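Long-range contacts in 303aa long hypothetical esterase (Sulfolobus tokodaii, PDB 3AIN), which hydrolyses carboxylic esters, as a heat-stable carboxylesterase of the hormone-sensitive-lipase-like group, probably through an alpha/beta hydrolase active site: residues A[189-197]-A[312-320]; A[244-255]-A[271-281]. The protein carries 1 engineered substitution. All blocks are in the same frame, centred on the assembly; numbering follows the deposited sequence.

Interaction 1. Residues A[189-197]-A[312-320]; sequences KLKYQVLIY and IGYVLRKVF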
# COMPACT_ATOMS: atom_id res chain seq x y z
N LYS A 189 -7.07 17.68 -18.20
CA LYS A 189 -6.47 16.36 -18.20
C LYS A 189 -5.58 16.21 -16.97
O LYS A 189 -4.43 16.62 -16.98
CB LYS A 189 -5.63 16.15 -19.47
CG LYS A 189 -6.45 16.08 -20.74
CD LYS A 189 -5.72 16.72 -21.92
CE LYS A 189 -6.70 17.17 -22.99
NZ LYS A 189 -6.35 16.63 -24.34
N LEU A 190 -6.12 15.58 -15.93
CA LEU A 190 -5.37 15.34 -14.70
C LEU A 190 -4.56 14.05 -14.80
O LEU A 190 -4.99 13.09 -15.45
CB LEU A 190 -6.37 15.19 -13.55
CG LEU A 190 -7.34 16.35 -13.39
CD1 LEU A 190 -8.34 16.02 -12.26
CD2 LEU A 190 -6.54 17.59 -13.05
N LYS A 191 -3.49 13.98 -14.01
CA LYS A 191 -2.58 12.84 -14.04
C LYS A 191 -3.12 11.68 -13.21
O LYS A 191 -2.81 10.53 -13.50
CB LYS A 191 -1.19 13.23 -13.53
CG LYS A 191 -0.37 14.13 -14.48
CD LYS A 191 -0.50 13.68 -15.92
CE LYS A 191 0.14 14.71 -16.86
NZ LYS A 191 1.53 14.32 -17.19
N TYR A 192 -3.78 12.00 -12.09
CA TYR A 192 -4.02 10.98 -11.08
C TYR A 192 -5.05 11.49 -10.06
O TYR A 192 -5.25 12.70 -9.90
CB TYR A 192 -2.70 10.66 -10.37
CG TYR A 192 -2.61 9.27 -9.76
CD1 TYR A 192 -2.26 8.17 -10.55
CD2 TYR A 192 -2.89 9.06 -8.42
CE1 TYR A 192 -2.17 6.88 -9.99
CE2 TYR A 192 -2.83 7.77 -7.87
CZ TYR A 192 -2.43 6.70 -8.65
OH TYR A 192 -2.37 5.41 -8.11
N GLN A 193 -5.72 10.57 -9.38
CA GLN A 193 -6.58 10.96 -8.25
C GLN A 193 -6.28 10.02 -7.06
O GLN A 193 -6.26 8.81 -7.22
CB GLN A 193 -8.07 10.91 -8.64
CG GLN A 193 -8.53 9.56 -9.22
CD GLN A 193 -9.99 9.59 -9.66
OE1 GLN A 193 -10.84 10.13 -8.96
NE2 GLN A 193 -10.27 9.06 -10.86
N VAL A 194 -6.06 10.61 -5.89
CA VAL A 194 -5.80 9.82 -4.68
C VAL A 194 -6.99 9.96 -3.72
O VAL A 194 -7.29 11.08 -3.29
CB VAL A 194 -4.58 10.39 -3.94
CG1 VAL A 194 -4.36 9.63 -2.61
CG2 VAL A 194 -3.32 10.30 -4.85
N LEU A 195 -7.76 8.88 -3.55
CA LEU A 195 -9.02 8.95 -2.80
C LEU A 195 -8.83 8.14 -1.52
O LEU A 195 -8.64 6.93 -1.58
CB LEU A 195 -10.18 8.34 -3.63
CG LEU A 195 -10.29 8.91 -5.06
CD1 LEU A 195 -11.49 8.29 -5.76
CD2 LEU A 195 -10.45 10.45 -5.01
N ILE A 196 -8.72 8.85 -0.39
CA ILE A 196 -8.41 8.21 0.88
C ILE A 196 -9.71 8.03 1.67
O ILE A 196 -10.36 9.02 2.00
CB ILE A 196 -7.47 9.11 1.72
CG1 ILE A 196 -6.22 9.45 0.89
CG2 ILE A 196 -7.08 8.35 3.01
CD1 ILE A 196 -5.34 10.55 1.52
N TYR A 197 -10.11 6.77 1.85
CA TYR A 197 -11.44 6.42 2.38
C TYR A 197 -12.55 7.40 1.99
O TYR A 197 -13.16 8.07 2.84
CB TYR A 197 -11.44 6.09 3.89
CG TYR A 197 -10.47 6.87 4.78
CD1 TYR A 197 -10.69 8.21 5.06
CD2 TYR A 197 -9.28 6.27 5.22
CE1 TYR A 197 -9.79 8.92 5.86
CE2 TYR A 197 -8.36 7.00 5.98
CZ TYR A 197 -8.60 8.33 6.23
OH TYR A 197 -7.73 9.04 7.06
N ILE A 312 1.00 6.61 -0.97
CA ILE A 312 0.56 7.80 -1.72
C ILE A 312 1.75 8.51 -2.38
O ILE A 312 1.70 8.87 -3.57
CB ILE A 312 -0.16 8.80 -0.77
CG1 ILE A 312 -1.49 8.19 -0.31
CG2 ILE A 312 -0.37 10.15 -1.50
CD1 ILE A 312 -2.13 8.91 0.88
N GLY A 313 2.84 8.67 -1.63
CA GLY A 313 4.08 9.30 -2.13
C GLY A 313 4.69 8.51 -3.28
O GLY A 313 4.99 9.08 -4.34
N TYR A 314 4.63 7.19 -3.19
CA TYR A 314 5.17 6.37 -4.25
C TYR A 314 4.38 6.51 -5.56
O TYR A 314 4.97 6.73 -6.62
CB TYR A 314 5.25 4.89 -3.88
CG TYR A 314 5.59 4.05 -5.10
CD1 TYR A 314 6.85 4.09 -5.65
CD2 TYR A 314 4.57 3.46 -5.84
CE1 TYR A 314 7.14 3.41 -6.81
CE2 TYR A 314 4.83 2.85 -7.03
CZ TYR A 314 6.12 2.81 -7.51
OH TYR A 314 6.34 2.31 -8.78
N VAL A 315 3.05 6.41 -5.49
CA VAL A 315 2.27 6.45 -6.73
C VAL A 315 2.37 7.81 -7.41
O VAL A 315 2.36 7.89 -8.63
CB VAL A 315 0.79 6.00 -6.60
CG1 VAL A 315 0.74 4.57 -6.03
CG2 VAL A 315 -0.06 7.00 -5.77
N LEU A 316 2.41 8.88 -6.62
CA LEU A 316 2.52 10.21 -7.25
C LEU A 316 3.92 10.47 -7.80
O LEU A 316 4.06 11.06 -8.88
CB LEU A 316 2.12 11.30 -6.26
CG LEU A 316 0.61 11.31 -5.94
CD1 LEU A 316 0.28 12.46 -5.01
CD2 LEU A 316 -0.26 11.33 -7.23
N ARG A 317 4.95 9.99 -7.12
CA ARG A 317 6.30 10.11 -7.70
C ARG A 317 6.38 9.34 -9.01
O ARG A 317 6.98 9.81 -10.00
CB ARG A 317 7.39 9.66 -6.73
CG ARG A 317 7.59 10.65 -5.59
CD ARG A 317 8.76 10.26 -4.69
NE ARG A 317 8.40 9.22 -3.72
CZ ARG A 317 8.86 7.97 -3.76
NH1 ARG A 317 9.67 7.59 -4.74
NH2 ARG A 317 8.44 7.07 -2.88
N LYS A 318 5.78 8.16 -9.02
CA LYS A 318 5.75 7.34 -10.23
C LYS A 318 5.04 8.08 -11.36
O LYS A 318 5.54 8.14 -12.50
CB LYS A 318 5.07 5.99 -9.95
CG LYS A 318 4.76 5.15 -11.19
CD LYS A 318 3.83 3.96 -10.86
CE LYS A 318 2.37 4.41 -10.73
NZ LYS A 318 1.42 3.26 -10.65
N VAL A 319 3.81 8.53 -11.10
CA VAL A 319 3.04 9.16 -12.18
C VAL A 319 3.63 10.50 -12.64
O VAL A 319 3.59 10.80 -13.83
CB VAL A 319 1.52 9.29 -11.86
CG1 VAL A 319 1.26 10.44 -10.90
CG2 VAL A 319 0.72 9.50 -13.15
N PHE A 320 4.18 11.29 -11.72
CA PHE A 320 4.71 12.62 -12.09
C PHE A 320 6.09 12.48 -12.72
O PHE A 320 6.39 13.11 -13.73
CB PHE A 320 4.82 13.53 -10.86
CG PHE A 320 3.50 14.06 -10.36
CD1 PHE A 320 2.53 14.51 -11.24
CD2 PHE A 320 3.32 14.27 -9.00
CE1 PHE A 320 1.31 15.00 -10.76
CE2 PHE A 320 2.13 14.85 -8.52
CZ PHE A 320 1.14 15.21 -9.41
O HOH W 1 4.30 14.02 -15.63
O HOH W 2 -1.26 3.49 -9.59

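Interaction 2. Residues A[244-255]-A[271-281]; sequences PILADLNDLPPA and AYANKLLQSGV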
# COMPACT_ATOMS: atom_id res chain seq x y z
N PRO A 244 -20.68 10.57 -6.26
CA PRO A 244 -20.01 10.44 -7.55
C PRO A 244 -20.13 9.04 -8.13
O PRO A 244 -19.92 8.85 -9.33
CB PRO A 244 -18.54 10.82 -7.25
CG PRO A 244 -18.42 10.71 -5.73
CD PRO A 244 -19.78 11.16 -5.24
N ILE A 245 -20.50 8.05 -7.31
CA ILE A 245 -20.77 6.71 -7.88
C ILE A 245 -21.81 6.76 -9.02
O ILE A 245 -21.82 5.90 -9.90
CB ILE A 245 -21.24 5.68 -6.79
CG1 ILE A 245 -21.05 4.24 -7.32
CG2 ILE A 245 -22.70 5.92 -6.45
CD1 ILE A 245 -19.63 3.73 -7.21
N LEU A 246 -22.69 7.75 -8.98
CA LEU A 246 -23.77 7.90 -9.99
C LEU A 246 -23.22 8.24 -11.38
O LEU A 246 -23.94 8.13 -12.38
CB LEU A 246 -24.74 9.01 -9.58
CG LEU A 246 -25.55 8.66 -8.32
CD1 LEU A 246 -26.39 9.88 -7.89
CD2 LEU A 246 -26.45 7.43 -8.59
N ALA A 247 -22.03 8.83 -11.43
CA ALA A 247 -21.53 9.43 -12.67
C ALA A 247 -21.02 8.33 -13.61
O ALA A 247 -20.69 7.23 -13.16
CB ALA A 247 -20.38 10.42 -12.36
N ASP A 248 -20.90 8.66 -14.90
CA ASP A 248 -20.15 7.85 -15.85
C ASP A 248 -18.65 8.07 -15.65
O ASP A 248 -18.16 9.21 -15.69
CB ASP A 248 -20.60 8.24 -17.28
CG ASP A 248 -19.75 7.62 -18.38
OD1 ASP A 248 -18.67 7.08 -18.10
OD2 ASP A 248 -20.08 7.87 -19.57
N LEU A 249 -17.94 7.00 -15.27
CA LEU A 249 -16.58 7.14 -14.78
C LEU A 249 -15.54 6.84 -15.85
O LEU A 249 -14.36 6.71 -15.56
CB LEU A 249 -16.36 6.24 -13.55
CG LEU A 249 -17.34 6.46 -12.37
CD1 LEU A 249 -16.91 5.57 -11.18
CD2 LEU A 249 -17.41 7.92 -11.91
N ASN A 250 -15.98 6.66 -17.11
CA ASN A 250 -15.04 6.51 -18.20
C ASN A 250 -14.09 7.70 -18.30
O ASN A 250 -14.49 8.83 -18.01
CB ASN A 250 -15.80 6.38 -19.53
CG ASN A 250 -16.55 5.07 -19.64
OD1 ASN A 250 -15.98 4.06 -20.06
ND2 ASN A 250 -17.84 5.10 -19.33
N ASP A 251 -12.84 7.43 -18.66
CA ASP A 251 -11.88 8.45 -19.08
C ASP A 251 -11.42 9.33 -17.92
O ASP A 251 -10.85 10.39 -18.13
CB ASP A 251 -12.44 9.32 -20.22
CG ASP A 251 -12.82 8.49 -21.45
OD1 ASP A 251 -11.98 7.70 -21.90
OD2 ASP A 251 -13.99 8.52 -21.86
N LEU A 252 -11.61 8.85 -16.70
CA LEU A 252 -11.11 9.56 -15.53
C LEU A 252 -9.65 9.17 -15.28
O LEU A 252 -9.15 8.19 -15.81
CB LEU A 252 -11.98 9.23 -14.28
CG LEU A 252 -13.42 9.77 -14.29
CD1 LEU A 252 -14.24 9.36 -13.04
CD2 LEU A 252 -13.49 11.28 -14.45
N PRO A 253 -8.95 9.99 -14.50
CA PRO A 253 -7.53 9.70 -14.29
C PRO A 253 -7.36 8.42 -13.49
O PRO A 253 -8.25 8.06 -12.71
CB PRO A 253 -7.03 10.88 -13.45
CG PRO A 253 -8.23 11.75 -13.19
CD PRO A 253 -9.40 11.28 -13.96
N PRO A 254 -6.19 7.79 -13.59
CA PRO A 254 -5.95 6.59 -12.82
C PRO A 254 -5.92 6.93 -11.32
O PRO A 254 -5.73 8.10 -10.94
CB PRO A 254 -4.54 6.15 -13.27
CG PRO A 254 -3.93 7.35 -13.91
CD PRO A 254 -5.08 8.12 -14.51
N ALA A 255 -6.24 5.94 -10.48
CA ALA A 255 -6.55 6.24 -9.06
C ALA A 255 -5.80 5.31 -8.14
O ALA A 255 -5.57 4.14 -8.48
CB ALA A 255 -8.07 6.13 -8.79
N ALA A 271 -16.46 -0.12 -4.03
CA ALA A 271 -17.40 -0.02 -5.18
C ALA A 271 -16.91 1.01 -6.18
O ALA A 271 -17.00 0.83 -7.39
CB ALA A 271 -18.80 0.36 -4.71
N TYR A 272 -16.43 2.14 -5.66
CA TYR A 272 -15.98 3.19 -6.56
C TYR A 272 -14.77 2.70 -7.37
O TYR A 272 -14.67 2.97 -8.57
CB TYR A 272 -15.63 4.47 -5.80
CG TYR A 272 -15.62 5.71 -6.70
CD1 TYR A 272 -16.81 6.30 -7.11
CD2 TYR A 272 -14.41 6.29 -7.10
CE1 TYR A 272 -16.81 7.41 -7.95
CE2 TYR A 272 -14.41 7.46 -7.86
CZ TYR A 272 -15.62 7.99 -8.27
OH TYR A 272 -15.62 9.08 -9.13
N ALA A 273 -13.81 2.05 -6.71
CA ALA A 273 -12.68 1.43 -7.42
C ALA A 273 -13.21 0.48 -8.49
O ALA A 273 -12.68 0.43 -9.60
CB ALA A 273 -11.75 0.68 -6.43
N ASN A 274 -14.15 -0.37 -8.11
CA ASN A 274 -14.67 -1.38 -9.04
C ASN A 274 -15.33 -0.76 -10.26
O ASN A 274 -15.16 -1.25 -11.38
CB ASN A 274 -15.60 -2.35 -8.32
CG ASN A 274 -14.85 -3.24 -7.31
OD1 ASN A 274 -15.43 -3.71 -6.32
ND2 ASN A 274 -13.55 -3.27 -7.45
N LYS A 275 -16.14 0.27 -10.03
CA LYS A 275 -16.82 0.94 -11.14
C LYS A 275 -15.85 1.70 -12.04
O LYS A 275 -15.94 1.58 -13.28
CB LYS A 275 -17.93 1.86 -10.61
CG LYS A 275 -18.85 2.47 -11.68
CD LYS A 275 -19.99 3.21 -10.98
CE LYS A 275 -21.24 3.32 -11.83
NZ LYS A 275 -21.27 4.61 -12.53
N LEU A 276 -14.80 2.27 -11.45
CA LEU A 276 -13.70 2.79 -12.26
C LEU A 276 -13.06 1.71 -13.13
O LEU A 276 -12.82 1.94 -14.32
CB LEU A 276 -12.62 3.44 -11.38
CG LEU A 276 -12.94 4.83 -10.85
CD1 LEU A 276 -12.03 5.15 -9.62
CD2 LEU A 276 -12.75 5.90 -11.96
N LEU A 277 -12.74 0.56 -12.54
CA LEU A 277 -12.11 -0.52 -13.28
C LEU A 277 -13.01 -1.00 -14.42
O LEU A 277 -12.53 -1.24 -15.54
CB LEU A 277 -11.80 -1.69 -12.34
CG LEU A 277 -10.60 -1.49 -11.41
CD1 LEU A 277 -10.59 -2.68 -10.43
CD2 LEU A 277 -9.26 -1.43 -12.20
N GLN A 278 -14.30 -1.10 -14.14
CA GLN A 278 -15.28 -1.57 -15.13
C GLN A 278 -15.38 -0.55 -16.26
O GLN A 278 -15.97 -0.84 -17.31
CB GLN A 278 -16.67 -1.73 -14.50
CG GLN A 278 -16.81 -2.87 -13.49
CD GLN A 278 -18.21 -2.90 -12.85
OE1 GLN A 278 -18.83 -1.86 -12.57
NE2 GLN A 278 -18.69 -4.11 -12.58
N SER A 279 -15.03 0.69 -15.94
CA SER A 279 -15.10 1.80 -16.90
C SER A 279 -13.77 2.02 -17.62
O SER A 279 -13.56 3.08 -18.25
CB SER A 279 -15.53 3.09 -16.18
OG SER A 279 -16.76 2.90 -15.47
N GLY A 280 -12.83 1.10 -17.44
CA GLY A 280 -11.57 1.10 -18.15
C GLY A 280 -10.52 2.05 -17.59
O GLY A 280 -9.50 2.30 -18.22
N VAL A 281 -10.67 2.42 -16.32
CA VAL A 281 -9.68 3.28 -15.67
C VAL A 281 -8.78 2.42 -14.78
O VAL A 281 -9.26 1.47 -14.17
CB VAL A 281 -10.36 4.35 -14.78
CG1 VAL A 281 -9.31 5.12 -13.93
CG2 VAL A 281 -11.22 5.32 -15.63
O HOH W 3 -23.26 5.55 -14.36
O HOH W 4 -19.16 4.39 -15.17
O HOH W 5 -11.79 4.82 -19.38

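Interaction 1. Residues A[189-197]-A[312-320]
Y192 and V194 on strand 192-196 meet V315, L316 and V319 on helix 303-321, the last helix of an alpha/beta hydrolase fold, and the pairing illustrates how such a helix beds down on the central sheet. Segment axes run almost exactly antiparallel (174°) and come within 9.9 Å, so one row of strand side chains faces several helical turns. The largest bump is the phenol of Y192. It enters the hollow bounded by V315 and L316, side by side, and V319, one turn further on. With CG swung anti to the backbone N (chi1 -154°), the ring slants across the helix and meets V315 at about a right angle: CE2 lies 3.6 Å from V315 CG2, while L316 CD2 sits 3.7 Å from CD2 of the ring. At the base of the ring, V319 CG1 touches CB of Y192. L316 CD2 also reaches V194 CG2, which lies in the plane of the Y192 ring at its edge, so a single methyl fills the angle between two strand residues. Further along, V194 CG1 meets I312 CG1 at 3.9 Å, and the I312 chain ends against I196, CD1 to CD1 at 3.7 Å. At the other end K191, largely exposed, lays CB near F320 CE1 while V319 CG2 sits against K191 O. Strand residues Q193 and L195 belong to the opposite face of the sheet, which helix 171-185 covers. The polar end of the phenol is served by water: one molecule, in the ring plane, is 2.7 Å from Y192 OH and accepts from K318 NZ at 2.9 Å, the same ammonium that makes salt bridges to E303 and D307 of the second subunit.

Interaction 2. Residues A[244-255]-A[271-281]
L249, S279 and V281 meet where a Schellman motif ends helix 266-278, the helix of a beta-alpha-beta crossover between strands 255-260 and 283-288; G280, at positive phi, is its C-prime residue. Against this helix end rests a loop shaped by an Asx turn at D248 and a type II turn from L249 to L252. L249 fills the groove between Y272, K275 and L276: CD1 lies over one face of the Y272 ring, 4.1 Å from its centroid in a CH-pi contact, while CD2 leans toward the phenol oxygen. P244 O approaches the same ring in its plane, at the edge, and I245 CD1 packs on Y272 CD1. K275 stays extended until its last torsion (chi4 -96°), where it bends to bring NZ to I245 O in a 3.0 Å hydrogen bond, 159° at the carbonyl oxygen; a water accepts from the same NZ at 2.9 Å. S279 OG gives its proton to K275 O (2.7 Å) and accepts from a water that also takes the N-H of L249, tying helix end to loop. The two V281 methyls rest on loop carbonyls, CG2 3.4 Å from L249 O. Around this contact, L276 reaches L252 and A255 and, on strand 283-288, V283, whereas Y272 and P244 border I181 of helix 171-185, and Y272 also reaches L195 of strand 192-196.

Overall arrangement
Interactions 1 and 2 have centres 15 Å apart and lie on opposite faces of the same mixed sheet, a compact example of the alpha/beta/alpha sandwich. In chain order, strand 192-196 comes first, then both halves of interaction 2, and finally helix 303-321. Strands 192-196, 255-260 and 283-288 are parallel neighbours, so the loop of interaction 2 delivers the chain directly alongside the strand of interaction 1. There they join: Q193 probably bonds through NE2 to P253 O and through N to P254 O, both 2.9 Å. Both also border the second subunit, interaction 1 through K318 and its neighbours and helix 266-278 through L277.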